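Local coordinates for uncharacterized protein (Bacteroides thetaiotaomicron VPI-5482, PDB 2RLD) that is of unknown function but binds calcium and belongs to the four-helix-bundle family of 23S rRNA-intervening sequence proteins, at residues C[20-25]-C[40-45]. Residues are numbered along the deposited sequence; the frame is centred on the assembly and turned at random. Where two conformers were deposited one is given.
Sequences VRIVNL and KQILRS. With EDO (1,2-ethanediol), chain L.
Ile22, Val23 and Leu25 on helix 7-32 pack against Ile42 and Leu43 on helix 38-57, a buried contact between the first two helices of the bundle, apolar in its side chains and with no hydrogen bond across it. The segment axes run nearly antiparallel, at 169°, and come within 9.2 Å of each other. Ile22 does the closest work: with CG2 anti to the backbone N (chi1 -71° places CG1 beside that N), this methyl presses onto the opposite backbone, 3.4 Å from Ile42 O and 3.7 Å from Leu43 CA. Ile22 CD1 touches Ile42 CD1 at 4.2 Å. Ile42 CD1 also meets Leu25 CD2 at 4.0 Å, the two side chains crossing at about a right angle. Leu43 CD1 lies against both Ile22 CG2 and Val23 CG2, and Val37 of the second subunit packs on Val23 and Leu43. Gln41 faces elsewhere, packing on Trp82 and giving a weak hydrogen bond from NE2 to O1 of an ethanediol, probably from the crystallisation liquor, 3.3 Å away. With an alanine in place of Gln41, that oxygen would probably lose its amide donor and Trp82 the side chain packed on it. Trp82 and Leu83 of helix 62-88 against Ile42, and Ile100 of helix 94-116 against Leu25, extend this packing into the hydrophobic core of an antiparallel four-helix bundle.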
ATOM      1  N   VAL C  20     -16.036 -10.336 -11.338  1.00 15.56           N
ATOM      2  CA  VAL C  20     -17.197 -10.571 -10.484  1.00 16.05           C
ATOM      3  C   VAL C  20     -16.970 -11.859  -9.619  1.00 15.08           C
ATOM      4  O   VAL C  20     -17.250 -11.890  -8.411  1.00 16.24           O
ATOM      5  CB  VAL C  20     -18.477 -10.709 -11.315  1.00 15.51           C
ATOM      6  CG1 VAL C  20     -19.622 -11.244 -10.435  1.00 18.47           C
ATOM      7  CG2 VAL C  20     -18.870  -9.339 -12.011  1.00 17.36           C
ATOM      8  N   ARG C  21     -16.447 -12.897 -10.235  1.00 16.65           N
ATOM      9  CA  ARG C  21     -16.126 -14.108  -9.506  1.00 16.04           C
ATOM     10  C   ARG C  21     -15.083 -13.807  -8.419  1.00 15.63           C
ATOM     11  O   ARG C  21     -15.174 -14.331  -7.303  1.00 15.30           O
ATOM     12  CB  ARG C  21     -15.597 -15.178 -10.449  1.00 18.11           C
ATOM     13  CG  ARG C  21     -16.637 -15.662 -11.470  1.00 16.66           C
ATOM     14  CD  ARG C  21     -16.328 -17.108 -11.893  1.00 21.83           C
ATOM     15  NE  ARG C  21     -16.586 -18.075 -10.828  1.00 20.04           N
ATOM     16  CZ  ARG C  21     -16.192 -19.350 -10.865  1.00 21.47           C
ATOM     17  NH1 ARG C  21     -15.503 -19.811 -11.907  1.00 19.07           N
ATOM     18  NH2 ARG C  21     -16.453 -20.155  -9.848  1.00 21.27           N
ATOM     19  N   ILE C  22     -14.098 -12.964  -8.737  1.00 13.67           N
ATOM     20  CA  ILE C  22     -13.087 -12.582  -7.764  1.00 14.99           C
ATOM     21  C   ILE C  22     -13.698 -11.805  -6.591  1.00 15.18           C
ATOM     22  O   ILE C  22     -13.324 -12.013  -5.414  1.00 15.60           O
ATOM     23  CB  ILE C  22     -11.926 -11.839  -8.455  1.00 16.82           C
ATOM     24  CG1 ILE C  22     -11.122 -12.827  -9.308  1.00 18.21           C
ATOM     25  CG2 ILE C  22     -11.044 -11.100  -7.397  1.00 16.06           C
ATOM     26  CD1 ILE C  22     -10.363 -13.883  -8.447  1.00 17.76           C
ATOM     27  N   VAL C  23     -14.650 -10.931  -6.884  1.00 16.66           N
ATOM     28  CA  VAL C  23     -15.377 -10.252  -5.805  1.00 16.19           C
ATOM     29  C   VAL C  23     -16.085 -11.258  -4.904  1.00 16.70           C
ATOM     30  O   VAL C  23     -16.045 -11.155  -3.664  1.00 17.06           O
ATOM     31  CB  VAL C  23     -16.341  -9.177  -6.333  1.00 15.80           C
ATOM     32  CG1 VAL C  23     -17.257  -8.639  -5.253  1.00 19.01           C
ATOM     33  CG2 VAL C  23     -15.582  -8.031  -6.923  1.00 16.26           C
ATOM     34  N   ASN C  24     -16.765 -12.223  -5.503  1.00 15.42           N
ATOM     35  CA  ASN C  24     -17.422 -13.264  -4.696  1.00 17.86           C
ATOM     36  C   ASN C  24     -16.454 -14.092  -3.855  1.00 15.76           C
ATOM     37  O   ASN C  24     -16.747 -14.428  -2.684  1.00 18.12           O
ATOM     38  CB  ASN C  24     -18.272 -14.156  -5.606  1.00 19.22           C
ATOM     39  CG  ASN C  24     -19.533 -13.462  -6.098  1.00 21.96           C
ATOM     40  OD1 ASN C  24     -20.014 -12.507  -5.492  1.00 22.24           O
ATOM     41  ND2 ASN C  24     -20.087 -13.967  -7.200  1.00 24.64           N
ATOM     42  N   LEU C  25     -15.296 -14.425  -4.426  1.00 15.99           N
ATOM     43  CA  LEU C  25     -14.272 -15.138  -3.704  1.00 16.25           C
ATOM     44  C   LEU C  25     -13.762 -14.328  -2.531  1.00 16.55           C
ATOM     45  O   LEU C  25     -13.487 -14.879  -1.471  1.00 15.86           O
ATOM     46  CB  LEU C  25     -13.109 -15.500  -4.626  1.00 15.20           C
ATOM     47  CG  LEU C  25     -11.954 -16.252  -3.959  1.00 14.61           C
ATOM     48  CD1 LEU C  25     -12.410 -17.621  -3.380  1.00 17.21           C
ATOM     49  CD2 LEU C  25     -10.779 -16.414  -4.952  1.00 17.29           C
ATOM     50  N   LYS C  40      -7.183  -9.828   0.146  1.00 16.68           N
ATOM     51  CA  LYS C  40      -7.027  -8.467  -0.384  1.00 18.99           C
ATOM     52  C   LYS C  40      -6.103  -8.441  -1.588  1.00 18.09           C
ATOM     53  O   LYS C  40      -6.366  -7.733  -2.576  1.00 19.21           O
ATOM     54  CB  LYS C  40      -6.507  -7.524   0.689  1.00 20.07           C
ATOM     55  CG  LYS C  40      -7.310  -7.502   1.921  1.00 29.21           C
ATOM     56  N   GLN C  41      -5.063  -9.261  -1.551  1.00 16.83           N
ATOM     57  CA  GLN C  41      -4.104  -9.330  -2.652  1.00 16.00           C
ATOM     58  C   GLN C  41      -4.792  -9.818  -3.916  1.00 15.84           C
ATOM     59  O   GLN C  41      -4.648  -9.227  -4.982  1.00 16.41           O
ATOM     60  CB  GLN C  41      -2.942 -10.235  -2.329  1.00 16.79           C
ATOM     61  CG  GLN C  41      -2.069  -9.768  -1.194  1.00 17.32           C
ATOM     62  CD  GLN C  41      -0.993  -8.839  -1.633  1.00 26.39           C
ATOM     63  OE1 GLN C  41      -1.206  -8.005  -2.515  1.00 28.98           O
ATOM     64  NE2 GLN C  41       0.186  -8.965  -1.021  1.00 29.76           N
ATOM     65  N   ILE C  42      -5.604 -10.868  -3.797  1.00 16.05           N
ATOM     66  CA  ILE C  42      -6.226 -11.458  -4.978  1.00 16.07           C
ATOM     67  C   ILE C  42      -7.420 -10.654  -5.466  1.00 17.08           C
ATOM     68  O   ILE C  42      -7.727 -10.672  -6.665  1.00 17.59           O
ATOM     69  CB  ILE C  42      -6.602 -12.957  -4.748  1.00 16.90           C
ATOM     70  CG1 ILE C  42      -6.767 -13.654  -6.101  1.00 16.91           C
ATOM     71  CG2 ILE C  42      -7.825 -13.117  -3.855  1.00 17.58           C
ATOM     72  CD1 ILE C  42      -7.159 -15.120  -6.016  1.00 15.47           C
ATOM     73  N   LEU C  43      -8.096  -9.935  -4.570  1.00 16.55           N
ATOM     74  CA  LEU C  43      -9.117  -8.990  -5.010  1.00 15.29           C
ATOM     75  C   LEU C  43      -8.509  -7.976  -5.962  1.00 15.88           C
ATOM     76  O   LEU C  43      -9.053  -7.695  -7.030  1.00 16.29           O
ATOM     77  CB  LEU C  43      -9.718  -8.264  -3.811  1.00 14.80           C
ATOM     78  CG  LEU C  43     -10.735  -7.178  -4.163  1.00 17.36           C
ATOM     79  CD1 LEU C  43     -11.953  -7.738  -4.901  1.00 13.94           C
ATOM     80  CD2 LEU C  43     -11.129  -6.456  -2.863  1.00 13.58           C
ATOM     81  N   ARG C  44      -7.345  -7.460  -5.588  1.00 16.80           N
ATOM     82  CA  ARG C  44      -6.647  -6.486  -6.415  0.50 17.14           C
ATOM     83  C   ARG C  44      -6.162  -7.073  -7.744  1.00 17.98           C
ATOM     84  O   ARG C  44      -6.454  -6.525  -8.824  1.00 17.96           O
ATOM     85  CB  ARG C  44      -5.469  -5.877  -5.651  0.50 16.60           C
ATOM     86  CG  ARG C  44      -4.729  -4.781  -6.424  0.50 17.05           C
ATOM     87  N   SER C  45      -5.440  -8.182  -7.698  1.00 17.81           N
ATOM     88  CA  SER C  45      -4.880  -8.725  -8.918  1.00 17.15           C
ATOM     89  C   SER C  45      -5.986  -9.228  -9.837  1.00 15.72           C
ATOM     90  O   SER C  45      -5.970  -8.935 -11.024  1.00 17.18           O
ATOM     91  CB  SER C  45      -3.810  -9.802  -8.637  1.00 16.69           C
ATOM     92  OG  SER C  45      -4.325 -11.001  -8.076  1.00 15.95           O
TER
HETATM   93  C1  EDO L 127       1.706  -8.360  -4.018  1.00 39.22           C
HETATM   94  O1  EDO L 127       2.638  -8.023  -2.996  1.00 49.87           O
HETATM   95  C2  EDO L 127       2.484  -8.631  -5.291  1.00 36.38           C
HETATM   96  O2  EDO L 127       2.395  -7.508  -6.163  1.00 42.06           O